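Side-chain contacts in probable leucine/isoleucine/valine-binding protein (Rhodopirellula baltica, PDB 4KV7), which probably binds leucine, isoleucine, valine or a related small solute as a periplasmic binding protein, although its function has not been established: residues G266-Q271 and Q371-E376; K231-A236 and D254-S259; I159-Q164 and A178-H183; D209-Q214 and R237-N242. The protein carries 1 engineered substitution. All blocks are in the same frame, centred on the assembly; numbering follows the deposited sequence.

Interaction 1: G266-Q271 and Q371-E376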
loop_
_atom_site.group_PDB
_atom_site.type_symbol
_atom_site.label_atom_id
_atom_site.label_comp_id
_atom_site.label_asym_id
_atom_site.label_seq_id
_atom_site.Cartn_x
_atom_site.Cartn_y
_atom_site.Cartn_z
ATOM N N GLY A 266 -19.619 -6.338 5.762
ATOM C CA GLY A 266 -20.150 -4.991 5.664
ATOM C C GLY A 266 -19.092 -3.902 5.670
ATOM O O GLY A 266 -19.390 -2.753 5.345
ATOM N N ILE A 267 -17.861 -4.248 6.029
ATOM C CA ILE A 267 -16.772 -3.278 6.002
ATOM C C ILE A 267 -16.425 -2.922 4.560
ATOM O O ILE A 267 -16.381 -3.792 3.689
ATOM C CB ILE A 267 -15.523 -3.827 6.712
ATOM C CG1 ILE A 267 -15.809 -4.013 8.203
ATOM C CG2 ILE A 267 -14.338 -2.898 6.530
ATOM C CD1 ILE A 267 -14.667 -4.659 8.948
ATOM N N VAL A 268 -16.186 -1.637 4.304
ATOM C CA VAL A 268 -15.734 -1.179 2.992
ATOM C C VAL A 268 -14.252 -0.867 3.098
ATOM O O VAL A 268 -13.810 -0.288 4.087
ATOM C CB VAL A 268 -16.518 0.067 2.542
ATOM C CG1 VAL A 268 -15.908 0.690 1.301
ATOM C CG2 VAL A 268 -17.983 -0.292 2.296
ATOM N N ALA A 269 -13.473 -1.282 2.111
ATOM C CA ALA A 269 -12.034 -1.041 2.133
ATOM C C ALA A 269 -11.583 -0.561 0.763
ATOM O O ALA A 269 -11.830 -1.230 -0.250
ATOM C CB ALA A 269 -11.268 -2.315 2.543
ATOM N N THR A 270 -10.915 0.588 0.720
ATOM C CA THR A 270 -10.430 1.106 -0.544
ATOM C C THR A 270 -9.095 0.466 -0.900
ATOM O O THR A 270 -8.190 0.394 -0.063
ATOM C CB THR A 270 -10.300 2.636 -0.531
ATOM O OG1 THR A 270 -9.637 3.059 0.663
ATOM C CG2 THR A 270 -11.664 3.289 -0.573
ATOM N N GLN A 271 -8.971 0.023 -2.146
ATOM C CA GLN A 271 -7.743 -0.574 -2.647
ATOM C C GLN A 271 -7.098 0.285 -3.720
ATOM O O GLN A 271 -7.768 1.077 -4.392
ATOM C CB GLN A 271 -8.020 -1.972 -3.204
ATOM C CG GLN A 271 -8.776 -2.895 -2.249
ATOM C CD GLN A 271 -8.120 -2.996 -0.890
ATOM O OE1 GLN A 271 -6.919 -3.223 -0.787
ATOM N NE2 GLN A 271 -8.904 -2.829 0.162
ATOM N N GLN A 371 -15.821 -8.169 -2.686
ATOM C CA GLN A 371 -16.169 -7.910 -4.076
ATOM C C GLN A 371 -16.044 -6.425 -4.360
ATOM O O GLN A 371 -16.161 -5.596 -3.457
ATOM C CB GLN A 371 -17.607 -8.357 -4.367
ATOM C CG GLN A 371 -17.832 -9.858 -4.304
ATOM C CD GLN A 371 -19.226 -10.257 -4.754
ATOM O OE1 GLN A 371 -20.144 -9.435 -4.772
ATOM N NE2 GLN A 371 -19.392 -11.522 -5.124
ATOM N N SER A 372 -15.832 -6.086 -5.628
ATOM C CA SER A 372 -15.802 -4.691 -6.040
ATOM C C SER A 372 -17.111 -4.004 -5.662
ATOM O O SER A 372 -18.187 -4.600 -5.743
ATOM C CB SER A 372 -15.548 -4.578 -7.542
ATOM O OG SER A 372 -16.596 -5.180 -8.284
ATOM N N LEU A 373 -17.004 -2.755 -5.229
ATOM C CA LEU A 373 -18.158 -1.969 -4.815
ATOM C C LEU A 373 -18.246 -0.702 -5.650
ATOM O O LEU A 373 -17.258 0.012 -5.803
ATOM C CB LEU A 373 -18.035 -1.595 -3.336
ATOM C CG LEU A 373 -19.071 -0.630 -2.755
ATOM C CD1 LEU A 373 -20.456 -1.262 -2.692
ATOM C CD2 LEU A 373 -18.639 -0.146 -1.381
ATOM N N ALA A 374 -19.422 -0.433 -6.204
ATOM C CA ALA A 374 -19.681 0.865 -6.814
ATOM C C ALA A 374 -20.106 1.803 -5.692
ATOM O O ALA A 374 -20.936 1.435 -4.860
ATOM C CB ALA A 374 -20.769 0.754 -7.871
ATOM N N TRP A 375 -19.531 3.003 -5.649
ATOM C CA TRP A 375 -19.815 3.930 -4.551
ATOM C C TRP A 375 -21.301 4.275 -4.401
ATOM O O TRP A 375 -21.759 4.601 -3.305
ATOM C CB TRP A 375 -19.017 5.221 -4.696
ATOM C CG TRP A 375 -17.550 5.147 -4.344
ATOM C CD1 TRP A 375 -16.505 5.455 -5.164
ATOM C CD2 TRP A 375 -16.972 4.790 -3.078
ATOM N NE1 TRP A 375 -15.315 5.306 -4.495
ATOM C CE2 TRP A 375 -15.574 4.898 -3.214
ATOM C CE3 TRP A 375 -17.501 4.381 -1.848
ATOM C CZ2 TRP A 375 -14.699 4.626 -2.164
ATOM C CZ3 TRP A 375 -16.631 4.110 -0.808
ATOM C CH2 TRP A 375 -15.244 4.233 -0.974
ATOM N N GLU A 376 -22.058 4.206 -5.489
ATOM C CA GLU A 376 -23.481 4.518 -5.409
ATOM C C GLU A 376 -24.257 3.426 -4.667
ATOM O O GLU A 376 -25.435 3.588 -4.366
ATOM C CB GLU A 376 -24.065 4.759 -6.800
ATOM C CG GLU A 376 -24.051 3.547 -7.699
ATOM C CD GLU A 376 -24.190 3.918 -9.163
#
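Val268 and Leu373 meet through methyl groups. Leu373 CD2 lies 3.7 Å from Val268 CG2 and 3.9 Å from Val268 CG1, so a single leucine methyl rests against both branches of the valine, and the two side chains cross at about a right angle. With its CG anti to the backbone N (chi1 173°), Leu373 holds that methyl out toward the strand. A beta-branched valine suits its place here, since it fits an extended backbone and offers two methyls at once. Val268 and Thr270 lie on strand 268-271 of the mixed sheet in one lobe of the periplasmic binding protein fold; Leu373 and Trp375 follow strand 370-372, the edge strand, two places away in that sheet with strand 361-365 between them, antiparallel to both. The aromatic part belongs to Trp375, whose six-membered ring points its rim at Thr270: CG2 of the threonine sits near the indole plane, 3.7 Å from Trp375 CZ2. Val268 CG1 comes in obliquely, 4.1 Å from Trp375 CZ3. Helix 138-151 packs on the same indole through Ala144, Met145 and Ala148. No hydrogen bond crosses this contact; the polar branch of Thr270 turns to another partner: OG1 stands between the backbone N and the carbonyl carbon (chi1 47°) and is hydrogen-bonded to Glu141 of helix 138-151.

Interaction 2: K231-A236 and D254-S259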
loop_
_atom_site.group_PDB
_atom_site.type_symbol
_atom_site.label_atom_id
_atom_site.label_comp_id
_atom_site.label_asym_id
_atom_site.label_seq_id
_atom_site.Cartn_x
_atom_site.Cartn_y
_atom_site.Cartn_z
ATOM N N LYS A 231 -9.180 -5.331 16.444
ATOM C CA LYS A 231 -9.520 -5.193 17.845
ATOM C C LYS A 231 -10.503 -4.052 18.083
ATOM O O LYS A 231 -11.430 -4.176 18.867
ATOM C CB LYS A 231 -8.263 -4.995 18.685
ATOM C CG LYS A 231 -8.569 -4.898 20.163
ATOM C CD LYS A 231 -7.341 -5.019 21.019
ATOM C CE LYS A 231 -7.676 -4.764 22.471
ATOM N NZ LYS A 231 -6.436 -4.660 23.275
ATOM N N LEU A 232 -10.289 -2.933 17.406
ATOM C CA LEU A 232 -11.190 -1.796 17.511
ATOM C C LEU A 232 -12.613 -2.196 17.103
ATOM O O LEU A 232 -13.578 -1.877 17.793
ATOM C CB LEU A 232 -10.651 -0.650 16.651
ATOM C CG LEU A 232 -11.356 0.712 16.674
ATOM C CD1 LEU A 232 -12.626 0.710 15.843
ATOM C CD2 LEU A 232 -11.628 1.195 18.091
ATOM N N ILE A 233 -12.741 -2.879 15.972
ATOM C CA ILE A 233 -14.055 -3.292 15.490
ATOM C C ILE A 233 -14.741 -4.260 16.450
ATOM O O ILE A 233 -15.935 -4.112 16.739
ATOM C CB ILE A 233 -13.975 -3.867 14.081
ATOM C CG1 ILE A 233 -13.667 -2.729 13.105
ATOM C CG2 ILE A 233 -15.284 -4.559 13.701
ATOM C CD1 ILE A 233 -13.201 -3.191 11.753
ATOM N N ARG A 234 -13.993 -5.231 16.970
ATOM C CA ARG A 234 -14.546 -6.162 17.947
ATOM C C ARG A 234 -15.035 -5.421 19.181
ATOM O O ARG A 234 -16.125 -5.688 19.688
ATOM C CB ARG A 234 -13.500 -7.199 18.369
ATOM C CG ARG A 234 -13.270 -8.300 17.353
ATOM C CD ARG A 234 -12.473 -9.457 17.943
ATOM N NE ARG A 234 -12.162 -10.463 16.929
ATOM C CZ ARG A 234 -12.974 -11.457 16.582
ATOM N NH1 ARG A 234 -14.159 -11.595 17.167
ATOM N NH2 ARG A 234 -12.599 -12.319 15.643
HETATM N N MSE A 235 -14.216 -4.495 19.668
HETATM C CA MSE A 235 -14.550 -3.749 20.876
HETATM C C MSE A 235 -15.694 -2.773 20.675
HETATM O O MSE A 235 -16.512 -2.573 21.574
HETATM C CB MSE A 235 -13.325 -3.016 21.400
HETATM C CG MSE A 235 -12.318 -3.952 22.011
HETATM SE SE MSE A 235 -10.931 -3.021 22.991
HETATM C CE MSE A 235 -11.864 -1.413 23.411
ATOM N N ALA A 236 -15.744 -2.157 19.505
ATOM C CA ALA A 236 -16.854 -1.277 19.177
ATOM C C ALA A 236 -18.161 -2.051 19.282
ATOM O O ALA A 236 -19.100 -1.607 19.937
ATOM C CB ALA A 236 -16.678 -0.717 17.777
ATOM N N ASP A 254 -7.441 -8.288 3.411
ATOM C CA ASP A 254 -7.473 -9.742 3.489
ATOM C C ASP A 254 -7.136 -10.225 4.895
ATOM O O ASP A 254 -7.817 -11.089 5.443
ATOM C CB ASP A 254 -6.557 -10.340 2.430
ATOM C CG ASP A 254 -7.007 -9.978 1.030
ATOM O OD1 ASP A 254 -8.084 -10.457 0.630
ATOM O OD2 ASP A 254 -6.294 -9.207 0.343
ATOM N N ALA A 255 -6.117 -9.626 5.497
ATOM C CA ALA A 255 -5.772 -9.959 6.876
ATOM C C ALA A 255 -6.874 -9.541 7.848
ATOM O O ALA A 255 -7.152 -10.234 8.834
ATOM C CB ALA A 255 -4.462 -9.322 7.263
ATOM N N LEU A 256 -7.502 -8.406 7.576
ATOM C CA LEU A 256 -8.586 -7.921 8.412
ATOM C C LEU A 256 -9.758 -8.893 8.400
ATOM O O LEU A 256 -10.311 -9.238 9.453
ATOM C CB LEU A 256 -9.033 -6.555 7.901
ATOM C CG LEU A 256 -10.155 -5.869 8.678
ATOM C CD1 LEU A 256 -9.673 -5.367 10.033
ATOM C CD2 LEU A 256 -10.725 -4.726 7.866
ATOM N N GLN A 257 -10.127 -9.370 7.214
ATOM C CA GLN A 257 -11.237 -10.305 7.088
ATOM C C GLN A 257 -10.925 -11.626 7.786
ATOM O O GLN A 257 -11.790 -12.211 8.439
ATOM C CB GLN A 257 -11.596 -10.546 5.619
ATOM C CG GLN A 257 -12.732 -11.553 5.455
ATOM C CD GLN A 257 -13.312 -11.585 4.057
ATOM O OE1 GLN A 257 -12.621 -11.298 3.077
ATOM N NE2 GLN A 257 -14.593 -11.933 3.957
ATOM N N ARG A 258 -9.688 -12.095 7.656
ATOM C CA ARG A 258 -9.271 -13.342 8.285
ATOM C C ARG A 258 -9.366 -13.240 9.806
ATOM O O ARG A 258 -9.790 -14.183 10.471
ATOM C CB ARG A 258 -7.844 -13.700 7.854
ATOM C CG ARG A 258 -7.311 -15.033 8.335
ATOM C CD ARG A 258 -5.878 -15.224 7.836
ATOM N NE ARG A 258 -5.639 -14.478 6.598
ATOM C CZ ARG A 258 -4.690 -13.557 6.440
ATOM N NH1 ARG A 258 -3.868 -13.261 7.441
ATOM N NH2 ARG A 258 -4.560 -12.932 5.279
ATOM N N SER A 259 -8.978 -12.097 10.356
ATOM C CA SER A 259 -9.007 -11.910 11.802
ATOM C C SER A 259 -10.429 -11.792 12.339
ATOM O O SER A 259 -10.751 -12.345 13.391
ATOM C CB SER A 259 -8.202 -10.669 12.190
ATOM O OG SER A 259 -8.293 -10.449 13.591
HETATM O O HOH W 1 -9.962 -10.594 15.963
#
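Arg234 and Ser259 make the close, polar half of this helix-helix contact, while Ile233 and Leu256 make the buried half, where the two segments barely touch. On the inner side Ile233 CD1 and Leu256 CD1 are 4.5 Å apart, a loose approach of two methyls. Branched aliphatic residues are apt here because both side chains also pack on Ile267, which follows helix 253-260 in the chain and fills in beside them. The outer side is held more closely, by one hydrogen bond at the rim. Arg234 NH2 donates to Ser259 O at 2.9 Å, with a bent N-H...O angle of 143°. The donor lies in the plane of the carbonyl, whereas the oxygen is slightly tilted from the guanidinium plane. CG of Arg234 is anti to its own carbonyl carbon (chi1 -77°), and the chain runs extended from there to NE, long enough to bridge the gap between the helices. Ser259 lies near the C-terminal end of helix 253-260, where carbonyls lack later amide partners, so a cationic donor is probably favourable at that spot. A water at this solvent side is hydrogen-bonded to Ser259 OG at 2.9 Å; its very short approach to Arg234 NE is doubtful. The two helices stand on either side of strand 244-247 in the chain. Leu232, Ile233 and Ala236 of helix 226-238 lie on Phe245 of that strand, and Leu256 of helix 253-260 leans on Cys229 and Ser230, a turn earlier in the first helix.

Interaction 3: I159-Q164 and A178-H183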
loop_
_atom_site.group_PDB
_atom_site.type_symbol
_atom_site.label_atom_id
_atom_site.label_comp_id
_atom_site.label_asym_id
_atom_site.label_seq_id
_atom_site.Cartn_x
_atom_site.Cartn_y
_atom_site.Cartn_z
ATOM N N ILE A 159 -18.618 11.955 10.290
ATOM C CA ILE A 159 -17.516 11.130 9.815
ATOM C C ILE A 159 -16.358 11.220 10.797
ATOM O O ILE A 159 -15.780 12.292 10.998
ATOM C CB ILE A 159 -17.040 11.565 8.415
ATOM C CG1 ILE A 159 -18.184 11.467 7.406
ATOM C CG2 ILE A 159 -15.857 10.710 7.963
ATOM C CD1 ILE A 159 -17.865 12.108 6.071
ATOM N N GLY A 160 -16.024 10.085 11.407
ATOM C CA GLY A 160 -14.946 10.015 12.377
ATOM C C GLY A 160 -13.747 9.245 11.864
ATOM O O GLY A 160 -13.801 8.599 10.812
ATOM N N PHE A 161 -12.657 9.306 12.623
ATOM C CA PHE A 161 -11.393 8.704 12.211
ATOM C C PHE A 161 -10.787 7.914 13.355
ATOM O O PHE A 161 -10.817 8.351 14.503
ATOM C CB PHE A 161 -10.421 9.789 11.758
ATOM C CG PHE A 161 -10.898 10.516 10.545
ATOM C CD1 PHE A 161 -11.812 11.558 10.639
ATOM C CD2 PHE A 161 -10.475 10.115 9.295
ATOM C CE1 PHE A 161 -12.284 12.194 9.503
ATOM C CE2 PHE A 161 -10.950 10.744 8.154
ATOM C CZ PHE A 161 -11.853 11.783 8.264
ATOM N N PHE A 162 -10.229 6.752 13.018
ATOM C CA PHE A 162 -9.468 5.928 13.955
ATOM C C PHE A 162 -8.121 5.716 13.304
ATOM O O PHE A 162 -8.040 5.065 12.259
ATOM C CB PHE A 162 -10.153 4.585 14.178
ATOM C CG PHE A 162 -9.372 3.661 15.063
ATOM C CD1 PHE A 162 -9.290 3.884 16.430
ATOM C CD2 PHE A 162 -8.694 2.571 14.523
ATOM C CE1 PHE A 162 -8.548 3.029 17.240
ATOM C CE2 PHE A 162 -7.958 1.723 15.322
ATOM C CZ PHE A 162 -7.888 1.953 16.683
ATOM N N THR A 163 -7.073 6.313 13.869
ATOM C CA THR A 163 -5.799 6.342 13.154
ATOM C C THR A 163 -4.600 6.037 14.029
ATOM O O THR A 163 -4.597 6.282 15.232
ATOM C CB THR A 163 -5.531 7.701 12.437
ATOM O OG1 THR A 163 -5.031 8.664 13.363
ATOM C CG2 THR A 163 -6.777 8.239 11.743
ATOM N N GLN A 164 -3.553 5.549 13.387
ATOM C CA GLN A 164 -2.297 5.275 14.056
ATOM C C GLN A 164 -1.663 6.596 14.472
ATOM O O GLN A 164 -1.690 7.571 13.709
ATOM C CB GLN A 164 -1.394 4.526 13.089
ATOM C CG GLN A 164 -0.195 3.856 13.709
ATOM C CD GLN A 164 0.375 2.867 12.738
ATOM O OE1 GLN A 164 -0.210 1.803 12.527
ATOM N NE2 GLN A 164 1.478 3.227 12.083
ATOM N N ALA A 178 -9.205 17.345 4.627
ATOM C CA ALA A 178 -9.282 18.106 3.383
ATOM C C ALA A 178 -10.538 17.741 2.595
ATOM O O ALA A 178 -11.219 18.612 2.043
ATOM C CB ALA A 178 -8.041 17.866 2.543
ATOM N N ALA A 179 -10.865 16.457 2.554
ATOM C CA ALA A 179 -12.033 16.020 1.804
ATOM C C ALA A 179 -13.327 16.538 2.430
ATOM O O ALA A 179 -14.239 16.964 1.732
ATOM C CB ALA A 179 -12.056 14.508 1.674
ATOM N N ILE A 180 -13.398 16.504 3.755
ATOM C CA ILE A 180 -14.553 17.025 4.479
ATOM C C ILE A 180 -14.707 18.531 4.242
ATOM O O ILE A 180 -15.813 19.032 4.017
ATOM C CB ILE A 180 -14.429 16.698 5.987
ATOM C CG1 ILE A 180 -14.695 15.207 6.223
ATOM C CG2 ILE A 180 -15.394 17.534 6.816
ATOM C CD1 ILE A 180 -14.275 14.699 7.601
ATOM N N ARG A 181 -13.581 19.242 4.277
ATOM C CA ARG A 181 -13.581 20.693 4.120
ATOM C C ARG A 181 -14.096 21.153 2.774
ATOM O O ARG A 181 -14.534 22.279 2.631
ATOM C CB ARG A 181 -12.184 21.259 4.366
ATOM C CG ARG A 181 -11.881 21.400 5.827
ATOM C CD ARG A 181 -10.520 22.006 6.074
ATOM N NE ARG A 181 -10.463 22.564 7.418
ATOM C CZ ARG A 181 -9.355 22.699 8.140
ATOM N NH1 ARG A 181 -8.184 22.317 7.658
ATOM N NH2 ARG A 181 -9.429 23.230 9.354
ATOM N N ARG A 182 -14.069 20.284 1.777
ATOM C CA ARG A 182 -14.620 20.649 0.490
ATOM C C ARG A 182 -16.140 20.760 0.573
ATOM O O ARG A 182 -16.752 21.494 -0.189
ATOM C CB ARG A 182 -14.217 19.602 -0.540
ATOM C CG ARG A 182 -13.970 20.154 -1.921
ATOM C CD ARG A 182 -13.431 19.050 -2.844
ATOM N NE ARG A 182 -14.388 17.956 -2.963
ATOM C CZ ARG A 182 -15.528 18.025 -3.644
ATOM N NH1 ARG A 182 -16.344 16.981 -3.673
ATOM N NH2 ARG A 182 -15.866 19.137 -4.282
ATOM N N HIS A 183 -16.733 20.019 1.510
ATOM C CA HIS A 183 -18.183 20.009 1.709
ATOM C C HIS A 183 -18.667 20.953 2.800
ATOM O O HIS A 183 -19.795 21.420 2.757
ATOM C CB HIS A 183 -18.655 18.593 2.051
ATOM C CG HIS A 183 -18.432 17.615 0.950
ATOM N ND1 HIS A 183 -19.217 17.586 -0.180
ATOM C CD2 HIS A 183 -17.491 16.655 0.786
ATOM C CE1 HIS A 183 -18.780 16.633 -0.987
ATOM N NE2 HIS A 183 -17.734 16.056 -0.424
#
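Ile159 and Ile180 mark the closest backbone approach of strand 159-164 to the last turns of helix 167-183, with 8.5 Å between Ile159 CA and Ile180 CA, a separation that side chains bridge. Ile180 does most of the work. Its CD1 meets the rim of the Phe161 ring, in the ring plane, 3.7 Å from Phe161 CE1 and 3.8 Å from Phe161 CZ. The two side chains reach out from opposite directions, the phenylalanine from the strand and the isoleucine from the helix. With CG1 anti to its carbonyl carbon (chi1 -73°), Ile180 carries CD1 to the sheet; the same methyl lies 4.3 Å from Ile159 CB. Long aliphatic and aromatic residues suit this buried layer, since each must span part of the distance between helix and sheet. Phe173 of the same helix also meets the Phe161 ring edge-to-face. The contact ties together the first two elements of a beta-alpha-beta crossover that continues into strand 193-196. Strand 159-164 runs parallel between 193-196 and 219-223, Ile221 of the latter touching both Ile159 and Phe161, and Val146 of helix 138-151 packs against Ile180.

Interaction 4: D209-Q214 and R237-N242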
loop_
_atom_site.group_PDB
_atom_site.type_symbol
_atom_site.label_atom_id
_atom_site.label_comp_id
_atom_site.label_asym_id
_atom_site.label_seq_id
_atom_site.Cartn_x
_atom_site.Cartn_y
_atom_site.Cartn_z
ATOM N N ASP A 209 -12.766 7.833 22.770
ATOM C CA ASP A 209 -12.829 9.158 22.147
ATOM C C ASP A 209 -13.906 9.232 21.069
ATOM O O ASP A 209 -14.634 10.219 20.990
ATOM C CB ASP A 209 -11.469 9.561 21.566
ATOM C CG ASP A 209 -10.489 10.008 22.632
ATOM O OD1 ASP A 209 -10.929 10.293 23.763
ATOM O OD2 ASP A 209 -9.279 10.081 22.336
ATOM N N LEU A 210 -14.020 8.199 20.244
ATOM C CA LEU A 210 -15.076 8.168 19.244
ATOM C C LEU A 210 -16.454 8.097 19.894
ATOM O O LEU A 210 -17.379 8.801 19.484
ATOM C CB LEU A 210 -14.884 6.987 18.303
ATOM C CG LEU A 210 -13.635 7.071 17.429
ATOM C CD1 LEU A 210 -13.440 5.748 16.712
ATOM C CD2 LEU A 210 -13.774 8.217 16.442
ATOM N N LEU A 211 -16.588 7.269 20.927
ATOM C CA LEU A 211 -17.883 7.024 21.555
ATOM C C LEU A 211 -18.446 8.240 22.281
ATOM O O LEU A 211 -19.664 8.375 22.422
ATOM C CB LEU A 211 -17.788 5.841 22.519
ATOM C CG LEU A 211 -17.672 4.485 21.834
ATOM C CD1 LEU A 211 -17.492 3.366 22.839
ATOM C CD2 LEU A 211 -18.888 4.252 20.975
HETATM N N MSE A 212 -17.569 9.123 22.747
HETATM C CA MSE A 212 -18.016 10.293 23.495
HETATM C C MSE A 212 -18.289 11.490 22.585
HETATM O O MSE A 212 -18.701 12.547 23.054
HETATM C CB MSE A 212 -16.988 10.681 24.556
HETATM C CG MSE A 212 -15.749 11.335 23.978
HETATM SE SE MSE A 212 -14.465 11.908 25.319
HETATM C CE MSE A 212 -15.287 11.155 26.911
ATOM N N HIS A 213 -18.056 11.331 21.287
ATOM C CA HIS A 213 -18.175 12.461 20.370
ATOM C C HIS A 213 -19.617 12.907 20.168
ATOM O O HIS A 213 -20.535 12.085 20.184
ATOM C CB HIS A 213 -17.560 12.122 19.018
ATOM C CG HIS A 213 -17.145 13.326 18.233
ATOM N ND1 HIS A 213 -15.907 13.912 18.378
ATOM C CD2 HIS A 213 -17.807 14.066 17.311
ATOM C CE1 HIS A 213 -15.817 14.954 17.570
ATOM N NE2 HIS A 213 -16.959 15.072 16.915
ATOM N N GLN A 214 -19.801 14.217 19.979
ATOM C CA GLN A 214 -21.097 14.815 19.660
ATOM C C GLN A 214 -21.051 15.455 18.274
ATOM O O GLN A 214 -20.387 16.481 18.095
ATOM C CB GLN A 214 -21.416 15.921 20.665
ATOM C CG GLN A 214 -21.127 15.574 22.112
ATOM C CD GLN A 214 -22.314 14.949 22.806
ATOM O OE1 GLN A 214 -22.979 14.073 22.253
ATOM N NE2 GLN A 214 -22.596 15.405 24.021
ATOM N N ARG A 237 -18.212 -3.221 18.652
ATOM C CA ARG A 237 -19.442 -4.003 18.632
ATOM C C ARG A 237 -19.822 -4.488 20.043
ATOM O O ARG A 237 -21.007 -4.575 20.377
ATOM C CB ARG A 237 -19.354 -5.142 17.598
ATOM C CG ARG A 237 -19.005 -4.660 16.168
ATOM C CD ARG A 237 -19.438 -5.648 15.072
ATOM N NE ARG A 237 -18.739 -5.434 13.801
ATOM C CZ ARG A 237 -19.113 -4.560 12.868
ATOM N NH1 ARG A 237 -18.414 -4.444 11.747
ATOM N NH2 ARG A 237 -20.182 -3.798 13.055
HETATM N N MSE A 238 -18.821 -4.756 20.882
HETATM C CA MSE A 238 -19.055 -5.119 22.283
HETATM C C MSE A 238 -19.560 -3.927 23.093
HETATM O O MSE A 238 -20.285 -4.097 24.072
HETATM C CB MSE A 238 -17.773 -5.658 22.930
HETATM C CG MSE A 238 -17.224 -6.932 22.302
HETATM SE SE MSE A 238 -18.215 -8.538 22.760
HETATM C CE MSE A 238 -17.937 -8.492 24.686
ATOM N N ASN A 239 -19.158 -2.726 22.683
ATOM C CA ASN A 239 -19.554 -1.486 23.348
ATOM C C ASN A 239 -20.791 -0.843 22.726
ATOM O O ASN A 239 -21.035 0.356 22.912
ATOM C CB ASN A 239 -18.402 -0.473 23.352
ATOM C CG ASN A 239 -17.396 -0.732 24.458
ATOM O OD1 ASN A 239 -16.439 -1.485 24.281
ATOM N ND2 ASN A 239 -17.605 -0.102 25.606
ATOM N N ASN A 240 -21.556 -1.634 21.979
ATOM C CA ASN A 240 -22.839 -1.192 21.429
ATOM C C ASN A 240 -22.692 -0.090 20.377
ATOM O O ASN A 240 -23.523 0.818 20.294
ATOM C CB ASN A 240 -23.783 -0.761 22.566
ATOM C CG ASN A 240 -25.233 -0.668 22.129
ATOM O OD1 ASN A 240 -25.614 -1.206 21.088
ATOM N ND2 ASN A 240 -26.049 0.020 22.923
ATOM N N PHE A 241 -21.640 -0.186 19.567
ATOM C CA PHE A 241 -21.339 0.832 18.568
ATOM C C PHE A 241 -21.085 0.176 17.216
ATOM O O PHE A 241 -20.117 -0.567 17.061
ATOM C CB PHE A 241 -20.105 1.620 19.010
ATOM C CG PHE A 241 -19.690 2.712 18.062
ATOM C CD1 PHE A 241 -20.602 3.657 17.611
ATOM C CD2 PHE A 241 -18.367 2.822 17.667
ATOM C CE1 PHE A 241 -20.202 4.670 16.752
ATOM C CE2 PHE A 241 -17.962 3.832 16.812
ATOM C CZ PHE A 241 -18.885 4.761 16.362
ATOM N N ASN A 242 -21.945 0.462 16.241
ATOM C CA ASN A 242 -21.860 -0.177 14.932
ATOM C C ASN A 242 -21.951 0.801 13.757
ATOM O O ASN A 242 -22.894 0.751 12.964
ATOM C CB ASN A 242 -22.939 -1.259 14.797
ATOM C CG ASN A 242 -22.752 -2.401 15.784
ATOM O OD1 ASN A 242 -21.970 -3.322 15.541
ATOM N ND2 ASN A 242 -23.471 -2.347 16.899
#
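Leu211 lays its CD2 methyl over one face of the Phe241 ring, a CH-pi contact to a residue of the Schellman motif that ends helix 226-238. The methyl is 3.8 Å from the ring centroid and 29° off its normal, displaced toward the stem: the nearest ring atom, Phe241 CG, is 3.4 Å from Leu211 CD2. The other branch, Leu211 CD1, rests 4.0 Å from Asn239 CB, so the leucine fork spans both residues. A leucine at the end of helix 204-211 is well suited to this, having two methyls to set against two different neighbours at the edge of the fold. With CG anti to the backbone N (chi1 -180°), the Phe241 side chain extends toward helix 204-211, where it also touches Leu207; Leu216 and Val220 lie against it too, an apolar setting that suits phenylalanine. Behind it stands the helix end. Asn240, with positive phi, is the C' residue, a conformation asparagine tolerates better than most residues; the turn brings Phe241 N to Ala236 O, and a weak bond joins Asn240 N to Arg237 O. Farther out, Arg237 reaches across the turn to the chain that follows it: its NH2 donates to a lone pair of Asn242 OD1 at 3.1 Å, with an N-H...O angle of 160°.

Interaction 3 is fully buried, whereas 1, 2 and 4 also include partly exposed or exposed residues; only 2 has a hydrogen bond across its segments. Interactions 1 and 3 both rest on strands of the same mixed sheet, about 18 Å apart between centres. Interactions 2 and 4 share helix 226-238: the first uses its flank, the second its C-terminal end, and the backbone turn at that end joins them. Ile267 CD1, 3.5 Å from Ile233 CD1, connects interaction 1 to interaction 2. The chemistry changes with place: methyl against ring rim at the sheet in 1 and 3, methyl over ring face between helix ends in 4, and a charged hydrogen bond at the surface in 2.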